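Local coordinates for molybdopterin biosynthesis Mog protein (Mycobacterium tuberculosis, PDB 2G4R), which probably binds molybdopterin and activates it by adenylylation for metal insertion during molybdenum cofactor biosynthesis, at residues A[11-16]-A[44-49]; A[65-70]-A[124-129]; A[72-77]-A[110-115]; A[93-98]-A[115-120]. All blocks are in the same frame, centred on the assembly; numbering follows the deposited sequence.

Contact 1 (A[11-16]-A[44-49]); sequences VSSRAA and VVADGN
Val11 and Val45 form a parallel beta bridge, their CA atoms 5.1 Å apart. Just beyond it Ser12 N donates to Val45 O at 2.8 Å, with an N-H...O angle of 150°. Here the two strands end and the chains change course: Ser12 becomes the N-cap of helix 13-16, its OG accepting from Ala15 N, while 46-48 runs as loop, with Gly48 the N-cap of helix 49-60. Ser13 carries the polar part of the join. Its OG stands beside its own backbone N (chi1 -66°), which directs it toward the loop after strand 43-45, where it accepts from Asp47 N at 3.2 Å. Two waters reinforce this link by donating to Asp47 OD2. The first lies 2.6 Å from OD2 and accepts from Ser13 N; the second bonds Ser13 OG. The other carboxylate oxygen, Asp47 OD1, rests against Val11 CG1 at 3.3 Å, where the two side chains cross at nearly a right angle. On the apolar side, Val44 CG1 packs against the first turn of helix 13-16, 3.5 Å from Ala16 N, and also touches Ala15 CB. Pro26 of a second subunit packs on Ser13 and Ala46. The contact lies where strand 43-45, outermost in this chain's sheet, ends beside strand 6-11, and Val11 also packs on Val51 of helix 49-60 and Thr80 of helix 80-87.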
loop_
_atom_site.group_PDB
_atom_site.type_symbol
_atom_site.label_atom_id
_atom_site.label_comp_id
_atom_site.label_asym_id
_atom_site.label_seq_id
_atom_site.Cartn_x
_atom_site.Cartn_y
_atom_site.Cartn_z
ATOM N N VAL A 11 0.623 -4.703 9.354
ATOM C CA VAL A 11 1.961 -4.201 8.985
ATOM C C VAL A 11 2.672 -5.166 8.042
ATOM O O VAL A 11 3.114 -6.240 8.436
ATOM C CB VAL A 11 2.847 -3.941 10.241
ATOM C CG1 VAL A 11 4.171 -3.159 9.869
ATOM C CG2 VAL A 11 2.030 -3.201 11.351
ATOM N N SER A 12 2.783 -4.779 6.785
ATOM C CA SER A 12 3.497 -5.559 5.806
ATOM C C SER A 12 3.776 -4.639 4.625
ATOM O O SER A 12 2.853 -4.106 3.980
ATOM C CB SER A 12 2.653 -6.747 5.344
ATOM O OG SER A 12 3.206 -7.359 4.172
ATOM N N SER A 13 5.046 -4.447 4.338
ATOM C CA SER A 13 5.417 -3.540 3.250
ATOM C C SER A 13 4.951 -4.101 1.909
ATOM O O SER A 13 4.377 -3.356 1.090
ATOM C CB SER A 13 6.920 -3.270 3.262
ATOM O OG SER A 13 7.293 -2.557 4.441
ATOM N N ARG A 14 5.112 -5.409 1.699
ATOM C CA ARG A 14 4.583 -6.034 0.461
ATOM C C ARG A 14 3.087 -5.919 0.343
ATOM O O ARG A 14 2.564 -5.518 -0.705
ATOM C CB ARG A 14 4.954 -7.513 0.374
ATOM C CG ARG A 14 6.462 -7.732 0.154
ATOM C CD ARG A 14 6.873 -9.173 0.457
ATOM N NE ARG A 14 8.326 -9.324 0.560
ATOM C CZ ARG A 14 9.125 -10.006 -0.278
ATOM N NH1 ARG A 14 8.667 -10.657 -1.359
ATOM N NH2 ARG A 14 10.432 -10.047 -0.015
ATOM N N ALA A 15 2.379 -6.269 1.415
ATOM C CA ALA A 15 0.891 -6.215 1.350
ATOM C C ALA A 15 0.402 -4.782 1.167
ATOM O O ALA A 15 -0.547 -4.515 0.408
ATOM C CB ALA A 15 0.263 -6.864 2.568
ATOM N N ALA A 16 1.085 -3.840 1.804
ATOM C CA ALA A 16 0.678 -2.432 1.751
ATOM C C ALA A 16 0.838 -1.856 0.309
ATOM O O ALA A 16 0.067 -1.003 -0.135
ATOM C CB ALA A 16 1.505 -1.625 2.764
ATOM N N VAL A 44 -3.602 -1.512 5.833
ATOM C CA VAL A 44 -2.403 -2.231 5.625
ATOM C C VAL A 44 -1.358 -1.183 5.372
ATOM O O VAL A 44 -1.562 -0.286 4.530
ATOM C CB VAL A 44 -2.494 -3.215 4.449
ATOM C CG1 VAL A 44 -1.212 -4.046 4.384
ATOM C CG2 VAL A 44 -3.702 -4.146 4.610
ATOM N N VAL A 45 -0.280 -1.249 6.146
ATOM C CA VAL A 45 0.782 -0.236 6.066
ATOM C C VAL A 45 2.163 -0.907 6.087
ATOM O O VAL A 45 2.312 -2.061 6.522
ATOM C CB VAL A 45 0.730 0.825 7.228
ATOM C CG1 VAL A 45 -0.594 1.503 7.306
ATOM C CG2 VAL A 45 1.055 0.180 8.616
ATOM N N ALA A 46 3.177 -0.191 5.584
ATOM C CA ALA A 46 4.556 -0.687 5.593
ATOM C C ALA A 46 5.149 -0.645 6.995
ATOM O O ALA A 46 4.646 0.083 7.885
ATOM C CB ALA A 46 5.451 0.114 4.628
ATOM N N ASP A 47 6.222 -1.411 7.174
ATOM C CA ASP A 47 6.976 -1.428 8.431
ATOM C C ASP A 47 7.551 -0.026 8.633
ATOM O O ASP A 47 7.816 0.672 7.687
ATOM C CB ASP A 47 8.188 -2.350 8.348
ATOM C CG ASP A 47 7.848 -3.810 8.297
ATOM O OD1 ASP A 47 7.179 -4.382 9.199
ATOM O OD2 ASP A 47 8.355 -4.447 7.352
ATOM N N GLY A 48 7.689 0.409 9.861
ATOM C CA GLY A 48 8.361 1.684 10.110
ATOM C C GLY A 48 7.446 2.840 10.388
ATOM O O GLY A 48 6.413 2.701 11.057
ATOM N N ASN A 49 7.848 3.995 9.893
ATOM C CA ASN A 49 7.121 5.210 10.164
ATOM C C ASN A 49 5.617 5.106 9.922
ATOM O O ASN A 49 4.843 5.667 10.712
ATOM C CB ASN A 49 7.742 6.414 9.446
ATOM C CG ASN A 49 9.071 6.910 10.111
ATOM O OD1 ASN A 49 9.340 6.694 11.301
ATOM N ND2 ASN A 49 9.883 7.601 9.313
HETATM O O HOH W 1 5.976 -6.736 8.897
HETATM O O HOH W 2 7.296 -6.236 5.763
HETATM O O HOH W 3 9.999 -3.469 5.308
#

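Contact 2 (A[65-70]-A[124-129]); sequences VIITSG and LIINLP
Ile66 lies alongside Ile125, pointing the same way, and their terminal CD1 atoms meet at 4.0 Å. They belong to neighbouring parallel strands, 65-69 and 124-128, at the centre of the alpha/beta sheet of the molybdopterin-binding fold; the strand segments diverge by only 17°, and every residue from Val65 to Ser69 is bridged to its counterpart. The ladder is regular. Ile126 N donates to Ile66 O at 2.8 Å, and Thr68 N continues it to Ile126 O. On the face carrying Ile67 and Leu128, Ile67 CG2 touches Leu128 CD1 at 3.7 Å, the side chains crossing at a slant and both packing on Leu139 of helix 132-143. Ile66, on the other face, packs on Leu55, Ala58 and Val59 of helix 49-60. Toward the C-terminal ends the chemistry turns polar. A water 2.7 Å from Thr68 OG1 is also within hydrogen-bonding distance of Leu128 O and Gly70 O, joining the two strand ends. Gly70 N extends the pairing to Leu128 O at 3.1 Å. On the opposite face from Thr68, Ser69 OG, anti to its own N (chi1 175°), donates to Pro129 O at 2.9 Å from a position tilted 31° out of the carbonyl plane.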
loop_
_atom_site.group_PDB
_atom_site.type_symbol
_atom_site.label_atom_id
_atom_site.label_comp_id
_atom_site.label_asym_id
_atom_site.label_seq_id
_atom_site.Cartn_x
_atom_site.Cartn_y
_atom_site.Cartn_z
ATOM N N VAL A 65 -10.184 0.598 20.709
ATOM C CA VAL A 65 -9.234 -0.489 20.556
ATOM C C VAL A 65 -8.508 -0.477 19.228
ATOM O O VAL A 65 -9.111 -0.298 18.139
ATOM C CB VAL A 65 -9.890 -1.925 20.713
ATOM C CG1 VAL A 65 -8.803 -2.973 20.804
ATOM C CG2 VAL A 65 -10.806 -2.026 21.919
ATOM N N ILE A 66 -7.217 -0.670 19.283
ATOM C CA ILE A 66 -6.446 -0.894 18.054
ATOM C C ILE A 66 -5.776 -2.258 18.099
ATOM O O ILE A 66 -5.028 -2.574 19.048
ATOM C CB ILE A 66 -5.360 0.207 17.791
ATOM C CG1 ILE A 66 -5.944 1.607 17.800
ATOM C CG2 ILE A 66 -4.581 -0.101 16.516
ATOM C CD1 ILE A 66 -4.921 2.672 18.111
ATOM N N ILE A 67 -6.019 -3.037 17.048
ATOM C CA ILE A 67 -5.433 -4.346 16.890
ATOM C C ILE A 67 -4.455 -4.309 15.734
ATOM O O ILE A 67 -4.813 -3.969 14.614
ATOM C CB ILE A 67 -6.494 -5.447 16.792
ATOM C CG1 ILE A 67 -7.298 -5.486 18.112
ATOM C CG2 ILE A 67 -5.801 -6.816 16.619
ATOM C CD1 ILE A 67 -8.484 -6.477 18.146
ATOM N N THR A 68 -3.196 -4.612 16.033
ATOM C CA THR A 68 -2.168 -4.703 15.003
ATOM C C THR A 68 -1.749 -6.149 14.758
ATOM O O THR A 68 -1.746 -7.006 15.684
ATOM C CB THR A 68 -0.861 -3.861 15.303
ATOM O OG1 THR A 68 -0.051 -4.531 16.265
ATOM C CG2 THR A 68 -1.166 -2.434 15.735
ATOM N N SER A 69 -1.349 -6.409 13.515
ATOM C CA SER A 69 -0.794 -7.666 13.121
ATOM C C SER A 69 0.474 -7.514 12.251
ATOM O O SER A 69 0.471 -6.775 11.245
ATOM C CB SER A 69 -1.847 -8.530 12.409
ATOM O OG SER A 69 -1.278 -9.753 11.909
ATOM N N GLY A 70 1.537 -8.207 12.702
ATOM C CA GLY A 70 2.788 -8.327 11.991
ATOM C C GLY A 70 3.870 -7.344 12.454
ATOM O O GLY A 70 3.595 -6.392 13.189
ATOM N N LEU A 124 -6.966 1.154 23.867
ATOM C CA LEU A 124 -6.235 -0.030 24.161
ATOM C C LEU A 124 -5.611 -0.475 22.841
ATOM O O LEU A 124 -6.294 -0.535 21.822
ATOM C CB LEU A 124 -7.135 -1.075 24.729
ATOM C CG LEU A 124 -6.628 -2.515 24.884
ATOM C CD1 LEU A 124 -5.561 -2.622 25.964
ATOM C CD2 LEU A 124 -7.815 -3.379 25.224
ATOM N N ILE A 125 -4.325 -0.727 22.865
ATOM C CA ILE A 125 -3.569 -1.208 21.684
ATOM C C ILE A 125 -3.002 -2.594 21.967
ATOM O O ILE A 125 -2.325 -2.788 22.972
ATOM C CB ILE A 125 -2.376 -0.289 21.290
ATOM C CG1 ILE A 125 -2.831 1.162 21.306
ATOM C CG2 ILE A 125 -1.693 -0.786 19.967
ATOM C CD1 ILE A 125 -1.926 2.077 20.715
ATOM N N ILE A 126 -3.226 -3.484 21.016
ATOM C CA ILE A 126 -2.830 -4.915 21.047
ATOM C C ILE A 126 -1.948 -5.283 19.845
ATOM O O ILE A 126 -2.384 -5.193 18.711
ATOM C CB ILE A 126 -4.082 -5.793 21.007
ATOM C CG1 ILE A 126 -5.147 -5.333 22.054
ATOM C CG2 ILE A 126 -3.714 -7.277 21.171
ATOM C CD1 ILE A 126 -4.685 -5.437 23.523
ATOM N N ASN A 127 -0.689 -5.673 20.074
ATOM C CA ASN A 127 0.130 -6.208 18.982
ATOM C C ASN A 127 -0.084 -7.732 18.909
ATOM O O ASN A 127 0.030 -8.429 19.923
ATOM C CB ASN A 127 1.637 -5.964 19.155
ATOM C CG ASN A 127 2.075 -4.481 19.107
ATOM O OD1 ASN A 127 1.433 -3.592 18.499
ATOM N ND2 ASN A 127 3.264 -4.256 19.641
ATOM N N LEU A 128 -0.428 -8.215 17.729
ATOM C CA LEU A 128 -0.505 -9.644 17.423
ATOM C C LEU A 128 0.532 -10.027 16.371
ATOM O O LEU A 128 0.957 -9.197 15.572
ATOM C CB LEU A 128 -1.853 -10.010 16.872
ATOM C CG LEU A 128 -3.076 -9.789 17.742
ATOM C CD1 LEU A 128 -4.319 -10.149 17.027
ATOM C CD2 LEU A 128 -2.945 -10.567 19.001
ATOM N N PRO A 129 0.911 -11.330 16.339
ATOM C CA PRO A 129 1.867 -11.766 15.352
ATOM C C PRO A 129 1.295 -11.701 13.941
ATOM O O PRO A 129 0.106 -11.463 13.768
ATOM C CB PRO A 129 2.170 -13.218 15.777
ATOM C CG PRO A 129 0.929 -13.678 16.389
ATOM C CD PRO A 129 0.476 -12.441 17.191
HETATM O O HOH W 4 1.568 -6.437 15.321
#

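Contact 3 (A[72-77]-A[110-115]); sequences TGISPT and SVLSRG
The guanidinium of Arg114 takes Gly73 O at its edge, near its plane, while Ile74 CG2 and Thr72 O approach it obliquely. This joins the loop after strand 65-69 to the one leading into strand 117-120, the first of them holding Thr72 and Gly73 of the Gly-Gly-Thr-Gly signature of the MoaB/Mog family, a region probably close to the pterin site as in relatives. The grip is side-on and both nitrogens hold one oxygen. Arg114 NE donates to Gly73 O at 3.0 Å from 51° above the carbonyl plane. Arg114 NH2 reaches Gly73 O at 3.3 Å, nearly in line with the C=O bond. A bend at chi3 (-64°) turns the guanidinium edge to Gly73 O, and Arg114 NH1 meets Glu82 in a salt bridge. The backbone of the same residue adds a bond: Arg114 N donates to Thr72 O at 2.7 Å, so one residue holds two successive carbonyls. Ile74 CG2 packs against the aliphatic part of the arginine, 3.9 Å from Arg114 CD, and also meets Leu112 O. Thr72 CG2 comes within 4.0 Å of Gly115 CA. Thr72 OG1 shares a hydrogen bond with Ser113 OG at 2.9 Å; Ser113 OG in turn accepts a weak bond from Gly115 N at 3.4 Å.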
loop_
_atom_site.group_PDB
_atom_site.type_symbol
_atom_site.label_atom_id
_atom_site.label_comp_id
_atom_site.label_asym_id
_atom_site.label_seq_id
_atom_site.Cartn_x
_atom_site.Cartn_y
_atom_site.Cartn_z
ATOM N N THR A 72 6.453 -7.808 14.437
ATOM C CA THR A 72 6.819 -7.978 15.851
ATOM C C THR A 72 7.977 -8.917 16.102
ATOM O O THR A 72 8.449 -9.007 17.232
ATOM C CB THR A 72 5.653 -8.457 16.743
ATOM O OG1 THR A 72 5.272 -9.792 16.396
ATOM C CG2 THR A 72 4.472 -7.461 16.684
ATOM N N GLY A 73 8.469 -9.565 15.057
ATOM C CA GLY A 73 9.551 -10.488 15.203
ATOM C C GLY A 73 10.899 -9.796 15.285
ATOM O O GLY A 73 10.975 -8.604 15.598
ATOM N N ILE A 74 11.939 -10.529 14.940
ATOM C CA ILE A 74 13.330 -10.090 15.143
ATOM C C ILE A 74 14.093 -9.919 13.822
ATOM O O ILE A 74 15.331 -9.909 13.779
ATOM C CB ILE A 74 14.045 -10.994 16.146
ATOM C CG1 ILE A 74 14.309 -12.401 15.564
ATOM C CG2 ILE A 74 13.201 -11.077 17.408
ATOM C CD1 ILE A 74 15.028 -13.314 16.497
ATOM N N SER A 75 13.343 -9.768 12.741
ATOM C CA SER A 75 13.935 -9.496 11.456
ATOM C C SER A 75 14.415 -8.060 11.426
ATOM O O SER A 75 14.039 -7.231 12.287
ATOM C CB SER A 75 12.967 -9.770 10.317
ATOM O OG SER A 75 12.479 -8.511 9.891
ATOM N N PRO A 76 15.270 -7.742 10.432
ATOM C CA PRO A 76 15.828 -6.382 10.365
ATOM C C PRO A 76 14.704 -5.336 10.354
ATOM O O PRO A 76 14.715 -4.349 11.103
ATOM C CB PRO A 76 16.597 -6.381 9.014
ATOM C CG PRO A 76 16.901 -7.807 8.737
ATOM C CD PRO A 76 15.757 -8.610 9.330
ATOM N N THR A 77 13.679 -5.628 9.562
ATOM C CA THR A 77 12.615 -4.695 9.332
ATOM C C THR A 77 11.413 -4.705 10.324
ATOM O O THR A 77 10.474 -3.944 10.118
ATOM C CB THR A 77 12.065 -4.963 7.923
ATOM O OG1 THR A 77 11.741 -6.363 7.790
ATOM C CG2 THR A 77 13.100 -4.586 6.885
ATOM N N SER A 110 6.867 -18.767 18.899
ATOM C CA SER A 110 6.031 -17.766 19.585
ATOM C C SER A 110 6.824 -16.838 20.464
ATOM O O SER A 110 6.557 -15.647 20.470
ATOM C CB SER A 110 5.001 -18.453 20.480
ATOM O OG SER A 110 3.831 -18.676 19.751
ATOM N N VAL A 111 7.772 -17.414 21.211
ATOM C CA VAL A 111 8.695 -16.680 22.106
ATOM C C VAL A 111 9.502 -15.530 21.454
ATOM O O VAL A 111 10.120 -14.707 22.167
ATOM C CB VAL A 111 9.751 -17.654 22.801
ATOM C CG1 VAL A 111 9.070 -18.737 23.610
ATOM C CG2 VAL A 111 10.677 -18.308 21.753
ATOM N N LEU A 112 9.549 -15.511 20.123
ATOM C CA LEU A 112 10.316 -14.513 19.382
ATOM C C LEU A 112 9.483 -13.300 19.028
ATOM O O LEU A 112 10.012 -12.304 18.517
ATOM C CB LEU A 112 10.869 -15.127 18.088
ATOM C CG LEU A 112 11.756 -16.357 18.302
ATOM C CD1 LEU A 112 12.319 -16.784 16.955
ATOM C CD2 LEU A 112 12.869 -16.028 19.299
ATOM N N SER A 113 8.167 -13.376 19.224
ATOM C CA SER A 113 7.354 -12.197 18.952
ATOM C C SER A 113 7.567 -11.205 20.058
ATOM O O SER A 113 7.408 -11.556 21.250
ATOM C CB SER A 113 5.850 -12.522 18.852
ATOM O OG SER A 113 5.097 -11.274 18.866
ATOM N N ARG A 114 7.891 -9.970 19.669
ATOM C CA ARG A 114 8.176 -8.889 20.588
ATOM C C ARG A 114 7.005 -7.942 20.812
ATOM O O ARG A 114 7.181 -6.834 21.297
ATOM C CB ARG A 114 9.377 -8.085 20.081
ATOM C CG ARG A 114 10.591 -8.975 19.903
ATOM C CD ARG A 114 11.754 -8.095 19.549
ATOM N NE ARG A 114 11.583 -7.409 18.265
ATOM C CZ ARG A 114 11.477 -6.093 18.109
ATOM N NH1 ARG A 114 11.496 -5.256 19.160
ATOM N NH2 ARG A 114 11.339 -5.606 16.901
ATOM N N GLY A 115 5.808 -8.434 20.532
ATOM C CA GLY A 115 4.609 -7.635 20.645
ATOM C C GLY A 115 4.435 -7.102 22.057
ATOM O O GLY A 115 4.814 -7.746 23.046
#

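Contact 4 (A[93-98]-A[115-120]); sequences PGLADA and GVCGVA
Gly115 O, touched by Ala96 CB at 3.5 Å, accepts a hydrogen bond from Arg100 NH2, which also bonds Ser113 O and so ties helix 93-102 to the approach to strand 117-120 through two carbonyls; a salt bridge from Arg100 NH1 to Asp97 OD1 probably steadies the arginine. Between the two segments themselves the contact is apolar. Ala96 CB, directed at 115-117, lies 4.0 Å from Val116 CA. It also comes to 4.4 Å from Cys117 SG, at the outer limit of contact. The main partner of the sulfur is Leu95, for Cys117 SG lies 3.7 Å from Leu95 CG. A branch methyl of the same leucine adds to this: Leu95 CD2 is 3.9 Å from Cys117 SG. With chi1 near -175°, Leu95 sends CG toward the sulfur, and Cys117 SG stands beside its own N (chi1 -61°), placing the sulfur against both Leu95 and Ala96. Val116 instead points its CB away from the helix, toward Thr84 and Val85 of helix 80-87, on which it packs. Helix 93-102 therefore lies over one face of the sheet: Leu95 and Cys117 both rest on Ile126 of strand 123-128, antiparallel to strand 117-120, and Leu95 also reaches Val141 of helix 132-143.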
loop_
_atom_site.group_PDB
_atom_site.type_symbol
_atom_site.label_atom_id
_atom_site.label_comp_id
_atom_site.label_asym_id
_atom_site.label_seq_id
_atom_site.Cartn_x
_atom_site.Cartn_y
_atom_site.Cartn_z
ATOM N N PRO A 93 2.116 -5.778 30.498
ATOM C CA PRO A 93 3.023 -6.946 30.258
ATOM C C PRO A 93 2.315 -8.297 30.298
ATOM O O PRO A 93 2.614 -9.187 29.480
ATOM C CB PRO A 93 4.051 -6.857 31.400
ATOM C CG PRO A 93 3.401 -5.998 32.441
ATOM C CD PRO A 93 2.523 -5.030 31.706
ATOM N N GLY A 94 1.375 -8.461 31.211
ATOM C CA GLY A 94 0.717 -9.761 31.340
ATOM C C GLY A 94 -0.067 -10.164 30.090
ATOM O O GLY A 94 -0.149 -11.342 29.745
ATOM N N LEU A 95 -0.645 -9.182 29.410
ATOM C CA LEU A 95 -1.464 -9.457 28.242
ATOM C C LEU A 95 -0.572 -9.870 27.069
ATOM O O LEU A 95 -0.881 -10.869 26.407
ATOM C CB LEU A 95 -2.254 -8.219 27.842
ATOM C CG LEU A 95 -3.275 -8.366 26.698
ATOM C CD1 LEU A 95 -4.102 -9.615 26.863
ATOM C CD2 LEU A 95 -4.181 -7.112 26.639
ATOM N N ALA A 96 0.516 -9.126 26.831
ATOM C CA ALA A 96 1.505 -9.468 25.804
ATOM C C ALA A 96 2.110 -10.879 26.046
ATOM O O ALA A 96 2.163 -11.673 25.126
ATOM C CB ALA A 96 2.597 -8.429 25.721
ATOM N N ASP A 97 2.472 -11.182 27.294
ATOM C CA ASP A 97 3.017 -12.497 27.690
ATOM C C ASP A 97 1.975 -13.600 27.395
ATOM O O ASP A 97 2.291 -14.580 26.772
ATOM C CB ASP A 97 3.429 -12.498 29.186
ATOM C CG ASP A 97 4.626 -11.533 29.518
ATOM O OD1 ASP A 97 5.197 -10.850 28.623
ATOM O OD2 ASP A 97 5.002 -11.492 30.714
ATOM N N ALA A 98 0.724 -13.394 27.802
ATOM C CA ALA A 98 -0.337 -14.407 27.612
ATOM C C ALA A 98 -0.563 -14.639 26.116
ATOM O O ALA A 98 -0.770 -15.762 25.720
ATOM C CB ALA A 98 -1.642 -13.992 28.292
ATOM N N GLY A 115 5.808 -8.434 20.532
ATOM C CA GLY A 115 4.609 -7.635 20.645
ATOM C C GLY A 115 4.435 -7.102 22.057
ATOM O O GLY A 115 4.814 -7.746 23.046
ATOM N N VAL A 116 3.922 -5.898 22.105
ATOM C CA VAL A 116 3.437 -5.297 23.323
ATOM C C VAL A 116 1.918 -5.037 23.200
ATOM O O VAL A 116 1.310 -5.162 22.122
ATOM C CB VAL A 116 4.211 -4.004 23.641
ATOM C CG1 VAL A 116 5.667 -4.276 23.779
ATOM C CG2 VAL A 116 3.966 -2.916 22.552
ATOM N N CYS A 117 1.323 -4.750 24.328
ATOM C CA CYS A 117 -0.011 -4.237 24.453
ATOM C C CYS A 117 0.110 -3.077 25.430
ATOM O O CYS A 117 1.009 -3.065 26.262
ATOM C CB CYS A 117 -0.956 -5.248 25.056
ATOM S SG CYS A 117 -1.186 -6.822 24.120
ATOM N N GLY A 118 -0.826 -2.140 25.380
ATOM C CA GLY A 118 -0.854 -1.046 26.351
ATOM C C GLY A 118 -2.029 -0.150 26.174
ATOM O O GLY A 118 -2.954 -0.440 25.373
ATOM N N VAL A 119 -1.990 0.961 26.910
ATOM C CA VAL A 119 -2.964 2.024 26.792
ATOM C C VAL A 119 -2.264 3.320 26.362
ATOM O O VAL A 119 -1.102 3.629 26.775
ATOM C CB VAL A 119 -3.772 2.223 28.128
ATOM C CG1 VAL A 119 -4.720 3.388 28.014
ATOM C CG2 VAL A 119 -4.519 0.962 28.543
ATOM N N ALA A 120 -2.935 4.017 25.444
ATOM C CA ALA A 120 -2.567 5.367 24.981
ATOM C C ALA A 120 -3.827 6.231 25.050
ATOM O O ALA A 120 -4.786 5.994 24.310
ATOM C CB ALA A 120 -2.055 5.311 23.556
#

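How the contacts relate
Contacts 2 and 4 are the buried pair, contacts 1 and 3 the partly exposed ones. Contacts 1, 2 and 4 share a single sheet: Val11 N probably bonds Ser69 O, tying contact 1 to contact 2, and Ile125 N and Asn127 N probably bond Gly118 O and Val116 O, tying contact 2 to contact 4. Contact 2 is held by a strand ladder, contact 4 by apolar helix-on-strand packing. Loop chemistry differs: contact 1 relies on a serine, an aspartate and waters, contact 3 on an arginine holding carbonyls. Gly115 belongs to both contacts 3 and 4. A second subunit reaches contacts 1 and 3, whereas no other chain touches 2 or 4.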